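Side-chain contacts in GTPase-activating protein GYP1 (Saccharomyces cerevisiae, PDB 1FKM), which stimulates GTP hydrolysis by Ypt/Rab GTPases such as Ypt1 and Ypt7, supplying an arginine finger and a glutamine finger through the TBC domain present here: residues 209-214 with 335-340; 143-148 with 160-165; 66-71 with 117-122; 24-29 with 40-45. All blocks are in the same frame, centred on the assembly; numbering follows the deposited sequence.

All four contacts belong to the wholly helical Rab-GAP (TBC) domain, and all lie away from the arginine finger R96 and the glutamine finger Q131. Contacts 2 and 4 touch: P40 rests against T143 and T146, W43 packs on T143, and E147 OE1 lies 3.5 Å from K44 NZ in a long, weak ion pair. Contact 3 is near contact 2, with nearest atoms about 8 Å apart; helix 107-123, which contributes to contact 3, precedes helix 133-145 in the chain. Contact 1 stands alone across the centre of the chain from contacts 2 and 3, its centre about 40 Å from each of theirs.

Contact 1 (209-214 with 335-340); sequences QLVKRI and FLIKWS
While L336 and I337 reach across to V211 and I214, the flat groups beside them on the same segment, F335 and W339, meet each other. One face of the F335 ring carries W339 NE1, 3.8 Å above the plane and displaced toward the rim. In return F335 CZ lies at the edge of the indole, in its plane, and K338 CD stands over one indole face, also near the rim. F335 packs edge-to-face with W236 and W339 edge-to-face with F354, so the end of helix 324-338 and the turn after it present an aromatic cluster on this side.

The side turned to V211 is aliphatic. V211 CG2 touches L336 CD2 at 3.9 Å, the two side chains crossing at about a right angle. The other methyl, V211 CG1, lies anti to the backbone N (chi1 179°) and approaches I337 CD1 at 4.3 Å; the beta-branch thus gives one short residue two neighbours. This is helix-on-helix packing in the C-terminal half of the all-helical TBC domain, where helix 198-214 lies against helix 324-338. Leucine and isoleucine suit the facing surface because their side chains are long enough to bridge backbones whose nearest CA atoms, of V211 and I337, are 8.0 Å apart. L210 extends the same interface to A333 and F330. At the more exposed margin I214 CG1 meets I337 CD1 at 4.2 Å. I337 also packs on W378 of helix 365-382, and S340 OG is hydrogen-bonded to D215 OD2, just beyond I214.

Contact 2 (143-148 with 160-165); sequences TFLTEY and KDPSTY
L145 of helix 133-145 packs on P162 and Y165 in the loop that leads to helix 168-186, a loop shaped by an Asx turn at D161. P162 and Y165 approach the leucine's branched end together, each crossing it at about a right angle. L145 CD1 lies 3.8 Å from P162 CG, and L145 CD2 is 3.5 Å from Y165 OH. A leucine suits the spot because its fork offers methyls to the proline ring and to the tyrosine's end at once.

In the Asx turn of this TBC-domain loop, S163 grips D161 OD1 twice from one face of the carboxylate: S163 N donates over 2.8 Å, and S163 OG comes from well above the plane. D161 OD1 is also hydrogen-bonded to S108 OG of helix 107-123. D161 O takes bonds from T164 N and T164 OG1, so small hydroxyl side chains tie the turn to itself.

Y165 CG sits between its own backbone N and carbonyl carbon (chi1 63°), which folds the ring back until P162 O lies over one face, 4.1 Å above the plane toward the rim. Y148 CB meets the ring edge in plane, 4.0 Å from Y165 CE1, while Y148 O approaches Y165 CD1 obliquely. Cutting Y165 back to an alanine would probably open a gap between Y148 CB and the L145 methyls, leaving L145 with P162 alone across this contact. L145 also packs on L174 of helix 168-186.

Contact 3 (66-71 with 117-122); sequences KEYRDS and LYLWAI
L119 of helix 107-123 pushes its forked end between Y68 and S71 of helix 57-74. On that first helix K66 faces outward, and its NZ holds the syn lone pair of D70 OD2 at 2.9 Å, an i to i+4 salt bridge suited to a solvent-exposed lysine.

E67 contributes its carbonyl oxygen, which accepts from S71 N and S71 OG on opposite faces of its plane. Y68 follows, its CG anti to the backbone N (chi1 172°), which carries the ring to L119 although the side chain does not start out straight at that helix. L119 CD2 meets the ring obliquely, 3.5 Å from Y68 CD1 and 3.7 Å from Y68 CE1. The tyrosine can be buried because its hydroxyl is hydrogen-bonded to E175 OE1.

S71 ends the segment and is small enough to let the leucine come up against its CB, 3.9 Å from L119 CD1. Meanwhile S71 OG bends back beside its own N, reaches E67 O at 2.8 Å and is also hydrogen-bonded to R123 NH2 of helix 107-123.

Helix 168-186 flanks helix 57-74, where R69 NH2 forms a salt bridge with D173 OD1 and Y68 packs on A176. Helix 107-123 also touches helix 83-93, against which Y118 sets its ring.

Contact 4 (24-29 with 40-45); sequences QDLRQI and PVVWKL
K44 NZ, one residue before L45 of this contact, is gripped on the far side of helix 39-46 by a salt bridge with D177 OD2 and a cation-pi contact with the ring of F144. A long lysine suits this buried place because its charge is paired there. The opposite side of the helix is apolar and receives L26 of helix 23-30, so that two helices that follow one another near the N-terminal end of this all-helical Rab-GAP (TBC) domain construct are joined by a leucine, a valine and a second leucine.

L26 carries the contact from its side. Its CG stands anti to the backbone N (chi1 -175°), which sends the forked end across to helix 39-46, where the two methyls part company. CD1 of L26 lies 3.8 Å from V42 CG1, and the L26 and V42 side chains slide past each other in opposite directions. V42 CG2 is also near L26 CD1, at 4.1 Å; a beta-branched valine fits here because both of its methyls stay close to the helix surface and give the incoming leucine a broad, short seat. The other branch goes to L45, whose side chain it crosses at about a right angle.

Replacing L26 by an alanine would probably open a gap over V42 and L45, since every side-chain contact between the two segments runs through L26. L15 of helix 4-15 packs on V42 and L45 too. In that second branch, L26 CD2 touches L45 CD1 at 3.8 Å and L45 CB at 3.9 Å.

Contact 1 (209-214 with 335-340)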
# COMPACT_ATOMS: atom_id res chain seq x y z
N GLN A 209 -7.83 -16.95 14.67
CA GLN A 209 -9.17 -17.48 14.90
C GLN A 209 -9.82 -17.95 13.61
O GLN A 209 -10.52 -18.96 13.58
CB GLN A 209 -10.05 -16.41 15.55
CG GLN A 209 -9.66 -16.05 16.99
CD GLN A 209 -9.94 -17.17 17.97
OE1 GLN A 209 -9.29 -18.22 17.94
NE2 GLN A 209 -10.91 -16.96 18.85
N LEU A 210 -9.59 -17.20 12.54
CA LEU A 210 -10.15 -17.54 11.23
C LEU A 210 -9.61 -18.89 10.77
O LEU A 210 -10.37 -19.76 10.35
CB LEU A 210 -9.76 -16.47 10.20
CG LEU A 210 -10.85 -15.89 9.30
CD1 LEU A 210 -10.17 -15.10 8.17
CD2 LEU A 210 -11.74 -16.99 8.72
N VAL A 211 -8.29 -19.06 10.85
CA VAL A 211 -7.66 -20.30 10.43
C VAL A 211 -8.08 -21.48 11.30
O VAL A 211 -8.23 -22.60 10.81
CB VAL A 211 -6.12 -20.16 10.42
CG1 VAL A 211 -5.47 -21.48 10.00
CG2 VAL A 211 -5.72 -19.05 9.47
N LYS A 212 -8.27 -21.23 12.58
CA LYS A 212 -8.70 -22.28 13.49
C LYS A 212 -10.07 -22.76 13.02
O LYS A 212 -10.43 -23.93 13.18
CB LYS A 212 -8.79 -21.75 14.92
CG LYS A 212 -9.17 -22.81 15.94
CD LYS A 212 -9.26 -22.24 17.34
CE LYS A 212 -9.67 -23.32 18.34
NZ LYS A 212 -9.79 -22.78 19.72
N ARG A 213 -10.83 -21.84 12.43
CA ARG A 213 -12.17 -22.10 11.92
C ARG A 213 -12.23 -22.89 10.61
O ARG A 213 -12.94 -23.89 10.53
CB ARG A 213 -12.92 -20.78 11.71
CG ARG A 213 -13.89 -20.39 12.80
CD ARG A 213 -14.34 -18.94 12.61
NE ARG A 213 -15.51 -18.59 13.42
CZ ARG A 213 -16.75 -18.97 13.14
NH1 ARG A 213 -17.00 -19.70 12.06
NH2 ARG A 213 -17.75 -18.61 13.93
N ILE A 214 -11.49 -22.46 9.59
CA ILE A 214 -11.55 -23.14 8.30
C ILE A 214 -10.51 -24.22 8.04
O ILE A 214 -10.65 -24.99 7.09
CB ILE A 214 -11.53 -22.14 7.12
CG1 ILE A 214 -10.10 -21.67 6.82
CG2 ILE A 214 -12.42 -20.95 7.45
CD1 ILE A 214 -9.49 -20.82 7.88
N PHE A 335 -4.23 -16.64 1.54
CA PHE A 335 -2.82 -16.75 1.15
C PHE A 335 -2.19 -17.92 1.90
O PHE A 335 -1.57 -18.80 1.30
CB PHE A 335 -2.09 -15.45 1.49
CG PHE A 335 -0.64 -15.42 1.07
CD1 PHE A 335 -0.28 -15.64 -0.26
CD2 PHE A 335 0.36 -15.13 1.99
CE1 PHE A 335 1.06 -15.55 -0.67
CE2 PHE A 335 1.70 -15.04 1.59
CZ PHE A 335 2.04 -15.25 0.26
N LEU A 336 -2.37 -17.92 3.22
CA LEU A 336 -1.82 -18.98 4.07
C LEU A 336 -2.38 -20.35 3.70
O LEU A 336 -1.62 -21.30 3.52
CB LEU A 336 -2.14 -18.69 5.54
CG LEU A 336 -1.65 -19.74 6.55
CD1 LEU A 336 -0.12 -19.85 6.49
CD2 LEU A 336 -2.10 -19.34 7.94
N ILE A 337 -3.70 -20.45 3.61
CA ILE A 337 -4.36 -21.71 3.30
C ILE A 337 -3.87 -22.32 1.98
O ILE A 337 -3.90 -23.53 1.80
CB ILE A 337 -5.90 -21.55 3.26
CG1 ILE A 337 -6.41 -21.10 4.63
CG2 ILE A 337 -6.56 -22.86 2.87
CD1 ILE A 337 -6.03 -22.02 5.77
N LYS A 338 -3.42 -21.47 1.07
CA LYS A 338 -2.93 -21.96 -0.21
C LYS A 338 -1.73 -22.89 0.00
O LYS A 338 -1.52 -23.83 -0.77
CB LYS A 338 -2.52 -20.79 -1.11
CG LYS A 338 -1.96 -21.21 -2.46
CD LYS A 338 -1.64 -20.01 -3.33
CE LYS A 338 -1.04 -20.43 -4.66
NZ LYS A 338 -1.95 -21.32 -5.43
N TRP A 339 -0.96 -22.62 1.05
CA TRP A 339 0.22 -23.42 1.36
C TRP A 339 -0.06 -24.52 2.39
O TRP A 339 0.84 -25.26 2.79
CB TRP A 339 1.34 -22.52 1.90
CG TRP A 339 1.55 -21.27 1.11
CD1 TRP A 339 1.40 -19.98 1.55
CD2 TRP A 339 1.96 -21.17 -0.26
NE1 TRP A 339 1.68 -19.09 0.54
CE2 TRP A 339 2.02 -19.80 -0.59
CE3 TRP A 339 2.27 -22.12 -1.25
CZ2 TRP A 339 2.39 -19.35 -1.85
CZ3 TRP A 339 2.64 -21.67 -2.51
CH2 TRP A 339 2.69 -20.29 -2.80
N SER A 340 -1.32 -24.63 2.82
CA SER A 340 -1.72 -25.60 3.83
C SER A 340 -1.10 -27.00 3.71
O SER A 340 -0.48 -27.49 4.65
CB SER A 340 -3.24 -25.72 3.86
OG SER A 340 -3.66 -26.50 4.97

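Contact 2 (143-148 with 160-165)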
# COMPACT_ATOMS: atom_id res chain seq x y z
N THR A 143 3.67 4.64 -8.05
CA THR A 143 2.55 4.75 -8.98
C THR A 143 2.29 6.20 -9.40
O THR A 143 2.06 6.50 -10.58
CB THR A 143 1.27 4.16 -8.36
OG1 THR A 143 1.48 2.77 -8.09
CG2 THR A 143 0.08 4.32 -9.30
N PHE A 144 2.33 7.12 -8.44
CA PHE A 144 2.10 8.53 -8.78
C PHE A 144 3.23 9.08 -9.65
O PHE A 144 3.03 10.00 -10.43
CB PHE A 144 1.96 9.35 -7.50
CG PHE A 144 0.71 9.02 -6.72
CD1 PHE A 144 -0.26 8.18 -7.26
CD2 PHE A 144 0.51 9.55 -5.45
CE1 PHE A 144 -1.41 7.86 -6.54
CE2 PHE A 144 -0.64 9.25 -4.73
CZ PHE A 144 -1.60 8.40 -5.28
N LEU A 145 4.42 8.50 -9.51
CA LEU A 145 5.58 8.91 -10.30
C LEU A 145 5.35 8.61 -11.78
O LEU A 145 5.81 9.35 -12.63
CB LEU A 145 6.83 8.15 -9.87
CG LEU A 145 7.98 8.81 -9.11
CD1 LEU A 145 9.10 7.78 -8.94
CD2 LEU A 145 8.50 10.03 -9.86
N THR A 146 4.64 7.52 -12.08
CA THR A 146 4.42 7.14 -13.47
C THR A 146 3.67 8.18 -14.28
O THR A 146 3.78 8.21 -15.50
CB THR A 146 3.69 5.76 -13.62
OG1 THR A 146 2.36 5.85 -13.09
CG2 THR A 146 4.46 4.67 -12.88
N GLU A 147 2.90 9.02 -13.61
CA GLU A 147 2.14 10.05 -14.31
C GLU A 147 3.06 11.09 -14.95
O GLU A 147 2.64 11.82 -15.85
CB GLU A 147 1.19 10.76 -13.33
CG GLU A 147 0.10 11.55 -14.03
CD GLU A 147 -0.88 12.17 -13.06
OE1 GLU A 147 -0.47 12.53 -11.93
OE2 GLU A 147 -2.06 12.31 -13.42
N TYR A 148 4.31 11.17 -14.49
CA TYR A 148 5.27 12.14 -15.02
C TYR A 148 6.16 11.60 -16.13
O TYR A 148 7.01 12.32 -16.66
CB TYR A 148 6.14 12.69 -13.88
CG TYR A 148 5.35 13.49 -12.87
CD1 TYR A 148 5.14 14.86 -13.05
CD2 TYR A 148 4.78 12.87 -11.76
CE1 TYR A 148 4.38 15.59 -12.14
CE2 TYR A 148 4.02 13.60 -10.85
CZ TYR A 148 3.83 14.95 -11.04
OH TYR A 148 3.07 15.66 -10.14
N LYS A 160 14.68 4.67 -13.10
CA LYS A 160 15.03 6.02 -13.50
C LYS A 160 14.95 7.04 -12.36
O LYS A 160 14.02 7.01 -11.55
CB LYS A 160 14.13 6.47 -14.65
CG LYS A 160 14.24 5.57 -15.87
CD LYS A 160 13.35 6.03 -17.02
CE LYS A 160 13.52 5.11 -18.22
NZ LYS A 160 12.68 5.50 -19.38
N ASP A 161 15.94 7.93 -12.30
CA ASP A 161 15.99 8.97 -11.27
C ASP A 161 14.98 10.06 -11.62
O ASP A 161 15.10 10.70 -12.67
CB ASP A 161 17.39 9.58 -11.22
CG ASP A 161 17.57 10.55 -10.05
OD1 ASP A 161 16.60 11.24 -9.66
OD2 ASP A 161 18.70 10.64 -9.53
N PRO A 162 13.98 10.29 -10.75
CA PRO A 162 12.95 11.30 -10.98
C PRO A 162 13.50 12.70 -11.27
O PRO A 162 12.87 13.49 -11.98
CB PRO A 162 12.14 11.28 -9.68
CG PRO A 162 12.24 9.85 -9.26
CD PRO A 162 13.71 9.55 -9.50
N SER A 163 14.67 13.00 -10.72
CA SER A 163 15.28 14.31 -10.93
C SER A 163 15.79 14.50 -12.36
O SER A 163 16.22 15.59 -12.73
CB SER A 163 16.42 14.54 -9.93
OG SER A 163 17.44 13.57 -10.10
N THR A 164 15.73 13.44 -13.16
CA THR A 164 16.18 13.51 -14.55
C THR A 164 15.02 13.79 -15.51
O THR A 164 15.25 14.06 -16.68
CB THR A 164 16.88 12.20 -15.00
OG1 THR A 164 15.93 11.13 -15.03
CG2 THR A 164 18.00 11.84 -14.05
N TYR A 165 13.79 13.71 -15.01
CA TYR A 165 12.64 13.99 -15.86
C TYR A 165 11.56 14.83 -15.19
O TYR A 165 10.48 15.04 -15.74
CB TYR A 165 12.05 12.68 -16.42
CG TYR A 165 11.49 11.68 -15.41
CD1 TYR A 165 10.15 11.73 -15.01
CD2 TYR A 165 12.29 10.66 -14.90
CE1 TYR A 165 9.62 10.78 -14.14
CE2 TYR A 165 11.77 9.70 -14.02
CZ TYR A 165 10.44 9.77 -13.65
OH TYR A 165 9.91 8.82 -12.79

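Contact 3 (66-71 with 117-122)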
# COMPACT_ATOMS: atom_id res chain seq x y z
N LYS A 66 -0.21 23.21 -1.76
CA LYS A 66 0.29 24.39 -1.07
C LYS A 66 0.33 24.11 0.43
O LYS A 66 1.26 24.53 1.13
CB LYS A 66 -0.62 25.59 -1.35
CG LYS A 66 -0.16 26.88 -0.67
CD LYS A 66 -1.11 28.02 -0.99
CE LYS A 66 -0.69 29.30 -0.28
NZ LYS A 66 -0.71 29.13 1.20
N GLU A 67 -0.67 23.39 0.93
CA GLU A 67 -0.73 23.04 2.35
C GLU A 67 0.44 22.15 2.75
O GLU A 67 1.02 22.30 3.83
CB GLU A 67 -2.05 22.32 2.67
CG GLU A 67 -2.37 22.27 4.15
CD GLU A 67 -3.59 21.42 4.46
OE1 GLU A 67 -4.48 21.30 3.59
OE2 GLU A 67 -3.67 20.87 5.58
N TYR A 68 0.78 21.21 1.87
CA TYR A 68 1.91 20.31 2.13
C TYR A 68 3.17 21.16 2.31
O TYR A 68 3.90 21.01 3.29
CB TYR A 68 2.11 19.36 0.95
CG TYR A 68 3.37 18.54 1.04
CD1 TYR A 68 3.47 17.49 1.95
CD2 TYR A 68 4.47 18.83 0.23
CE1 TYR A 68 4.64 16.74 2.06
CE2 TYR A 68 5.66 18.08 0.34
CZ TYR A 68 5.72 17.04 1.26
OH TYR A 68 6.88 16.31 1.40
N ARG A 69 3.40 22.04 1.35
CA ARG A 69 4.57 22.93 1.36
C ARG A 69 4.63 23.78 2.63
O ARG A 69 5.66 23.84 3.29
CB ARG A 69 4.53 23.85 0.13
CG ARG A 69 4.83 23.16 -1.20
CD ARG A 69 4.75 24.17 -2.34
NE ARG A 69 5.28 23.65 -3.60
CZ ARG A 69 4.67 22.75 -4.37
NH1 ARG A 69 3.50 22.25 -4.01
NH2 ARG A 69 5.25 22.34 -5.50
N ASP A 70 3.51 24.43 2.96
CA ASP A 70 3.45 25.28 4.14
C ASP A 70 3.71 24.48 5.42
O ASP A 70 4.43 24.93 6.31
CB ASP A 70 2.10 25.98 4.25
CG ASP A 70 1.83 26.92 3.09
OD1 ASP A 70 2.80 27.42 2.49
OD2 ASP A 70 0.64 27.15 2.79
N SER A 71 3.10 23.31 5.51
CA SER A 71 3.26 22.46 6.68
C SER A 71 4.72 22.05 6.86
O SER A 71 5.24 22.04 7.98
CB SER A 71 2.39 21.21 6.56
OG SER A 71 1.02 21.54 6.53
N LEU A 117 7.46 11.11 5.11
CA LEU A 117 7.31 10.36 6.35
C LEU A 117 7.47 11.25 7.57
O LEU A 117 6.80 11.05 8.58
CB LEU A 117 8.32 9.21 6.40
CG LEU A 117 8.11 8.15 5.32
CD1 LEU A 117 9.20 7.09 5.42
CD2 LEU A 117 6.74 7.52 5.48
N TYR A 118 8.37 12.22 7.47
CA TYR A 118 8.61 13.12 8.59
C TYR A 118 7.34 13.92 8.89
O TYR A 118 6.92 14.02 10.05
CB TYR A 118 9.76 14.08 8.27
CG TYR A 118 10.03 15.09 9.36
CD1 TYR A 118 10.51 14.69 10.60
CD2 TYR A 118 9.80 16.45 9.15
CE1 TYR A 118 10.76 15.62 11.62
CE2 TYR A 118 10.04 17.39 10.15
CZ TYR A 118 10.51 16.96 11.39
OH TYR A 118 10.73 17.89 12.39
N LEU A 119 6.73 14.48 7.85
CA LEU A 119 5.52 15.27 8.03
C LEU A 119 4.39 14.44 8.63
O LEU A 119 3.67 14.90 9.51
CB LEU A 119 5.06 15.89 6.71
CG LEU A 119 3.83 16.79 6.83
CD1 LEU A 119 4.11 17.92 7.83
CD2 LEU A 119 3.47 17.37 5.47
N TRP A 120 4.23 13.21 8.14
CA TRP A 120 3.17 12.35 8.68
C TRP A 120 3.46 12.04 10.15
O TRP A 120 2.55 12.07 10.99
CB TRP A 120 3.08 11.03 7.90
CG TRP A 120 1.94 10.17 8.38
CD1 TRP A 120 0.66 10.16 7.91
CD2 TRP A 120 1.97 9.23 9.47
NE1 TRP A 120 -0.11 9.29 8.63
CE2 TRP A 120 0.67 8.70 9.60
CE3 TRP A 120 2.97 8.79 10.35
CZ2 TRP A 120 0.33 7.76 10.57
CZ3 TRP A 120 2.64 7.86 11.32
CH2 TRP A 120 1.33 7.35 11.42
N ALA A 121 4.72 11.75 10.46
CA ALA A 121 5.10 11.42 11.83
C ALA A 121 4.85 12.60 12.78
O ALA A 121 4.38 12.41 13.90
CB ALA A 121 6.57 11.01 11.88
N ILE A 122 5.16 13.80 12.33
CA ILE A 122 4.96 15.00 13.16
C ILE A 122 3.47 15.24 13.39
O ILE A 122 3.07 15.74 14.44
CB ILE A 122 5.59 16.24 12.49
CG1 ILE A 122 7.11 16.09 12.47
CG2 ILE A 122 5.18 17.51 13.22
CD1 ILE A 122 7.73 15.86 13.83

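Contact 4 (24-29 with 40-45)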
# COMPACT_ATOMS: atom_id res chain seq x y z
N GLN A 24 -19.28 4.72 -8.24
CA GLN A 24 -19.78 3.35 -8.30
C GLN A 24 -19.25 2.61 -9.52
O GLN A 24 -18.72 1.50 -9.40
CB GLN A 24 -21.31 3.34 -8.35
CG GLN A 24 -22.00 3.63 -7.03
CD GLN A 24 -23.50 3.37 -7.10
OE1 GLN A 24 -23.93 2.26 -7.43
NE2 GLN A 24 -24.29 4.38 -6.79
N ASP A 25 -19.40 3.21 -10.69
CA ASP A 25 -18.93 2.58 -11.92
C ASP A 25 -17.42 2.36 -11.83
O ASP A 25 -16.92 1.30 -12.19
CB ASP A 25 -19.23 3.45 -13.14
CG ASP A 25 -20.72 3.58 -13.41
OD1 ASP A 25 -21.44 2.57 -13.29
OD2 ASP A 25 -21.17 4.69 -13.77
N LEU A 26 -16.71 3.36 -11.31
CA LEU A 26 -15.26 3.27 -11.20
C LEU A 26 -14.80 2.13 -10.28
O LEU A 26 -13.88 1.38 -10.63
CB LEU A 26 -14.70 4.61 -10.69
CG LEU A 26 -13.18 4.73 -10.63
CD1 LEU A 26 -12.58 4.51 -12.02
CD2 LEU A 26 -12.79 6.10 -10.07
N ARG A 27 -15.42 2.00 -9.12
CA ARG A 27 -15.08 0.94 -8.18
C ARG A 27 -15.35 -0.44 -8.78
O ARG A 27 -14.56 -1.37 -8.63
CB ARG A 27 -15.91 1.07 -6.90
CG ARG A 27 -15.53 2.21 -5.99
CD ARG A 27 -16.38 2.18 -4.72
NE ARG A 27 -16.33 0.86 -4.08
CZ ARG A 27 -16.97 0.54 -2.96
NH1 ARG A 27 -17.70 1.44 -2.33
NH2 ARG A 27 -16.86 -0.69 -2.46
N GLN A 28 -16.48 -0.56 -9.47
CA GLN A 28 -16.87 -1.82 -10.09
C GLN A 28 -15.84 -2.37 -11.07
O GLN A 28 -15.46 -3.54 -10.99
CB GLN A 28 -18.22 -1.65 -10.80
CG GLN A 28 -18.64 -2.84 -11.63
CD GLN A 28 -19.97 -2.62 -12.32
OE1 GLN A 28 -20.13 -1.69 -13.11
NE2 GLN A 28 -20.95 -3.47 -12.02
N ILE A 29 -15.39 -1.53 -12.00
CA ILE A 29 -14.42 -1.98 -12.98
C ILE A 29 -13.00 -2.07 -12.42
O ILE A 29 -12.25 -2.97 -12.79
CB ILE A 29 -14.42 -1.06 -14.23
CG1 ILE A 29 -13.52 -1.65 -15.32
CG2 ILE A 29 -13.96 0.35 -13.86
CD1 ILE A 29 -13.62 -0.95 -16.66
N PRO A 40 -2.63 6.47 -11.61
CA PRO A 40 -2.47 7.71 -10.83
C PRO A 40 -3.81 8.36 -10.50
O PRO A 40 -4.15 8.54 -9.32
CB PRO A 40 -1.61 8.58 -11.74
CG PRO A 40 -0.73 7.56 -12.41
CD PRO A 40 -1.73 6.48 -12.78
N VAL A 41 -4.58 8.70 -11.53
CA VAL A 41 -5.88 9.33 -11.33
C VAL A 41 -6.88 8.47 -10.57
O VAL A 41 -7.49 8.92 -9.60
CB VAL A 41 -6.50 9.74 -12.67
CG1 VAL A 41 -7.94 10.20 -12.47
CG2 VAL A 41 -5.69 10.86 -13.30
N VAL A 42 -7.03 7.22 -10.99
CA VAL A 42 -7.99 6.32 -10.35
C VAL A 42 -7.68 6.04 -8.89
O VAL A 42 -8.59 6.00 -8.06
CB VAL A 42 -8.12 4.99 -11.13
CG1 VAL A 42 -9.13 4.07 -10.43
CG2 VAL A 42 -8.59 5.28 -12.56
N TRP A 43 -6.40 5.84 -8.55
CA TRP A 43 -6.05 5.60 -7.16
C TRP A 43 -6.41 6.82 -6.30
O TRP A 43 -6.92 6.68 -5.18
CB TRP A 43 -4.56 5.30 -7.02
CG TRP A 43 -4.19 3.86 -7.25
CD1 TRP A 43 -4.86 2.95 -8.04
CD2 TRP A 43 -3.04 3.18 -6.73
NE1 TRP A 43 -4.18 1.75 -8.04
CE2 TRP A 43 -3.07 1.86 -7.24
CE3 TRP A 43 -1.99 3.56 -5.88
CZ2 TRP A 43 -2.08 0.92 -6.94
CZ3 TRP A 43 -1.01 2.62 -5.58
CH2 TRP A 43 -1.06 1.32 -6.11
N LYS A 44 -6.14 8.01 -6.81
CA LYS A 44 -6.45 9.23 -6.06
C LYS A 44 -7.95 9.40 -5.88
O LYS A 44 -8.41 9.88 -4.84
CB LYS A 44 -5.84 10.45 -6.75
CG LYS A 44 -4.31 10.41 -6.78
CD LYS A 44 -3.73 11.58 -7.55
CE LYS A 44 -2.22 11.39 -7.78
NZ LYS A 44 -1.64 12.47 -8.63
N LEU A 45 -8.73 8.99 -6.88
CA LEU A 45 -10.18 9.09 -6.79
C LEU A 45 -10.74 8.06 -5.80
O LEU A 45 -11.57 8.38 -4.96
CB LEU A 45 -10.83 8.88 -8.16
CG LEU A 45 -10.71 10.00 -9.20
CD1 LEU A 45 -11.11 9.49 -10.57
CD2 LEU A 45 -11.59 11.18 -8.78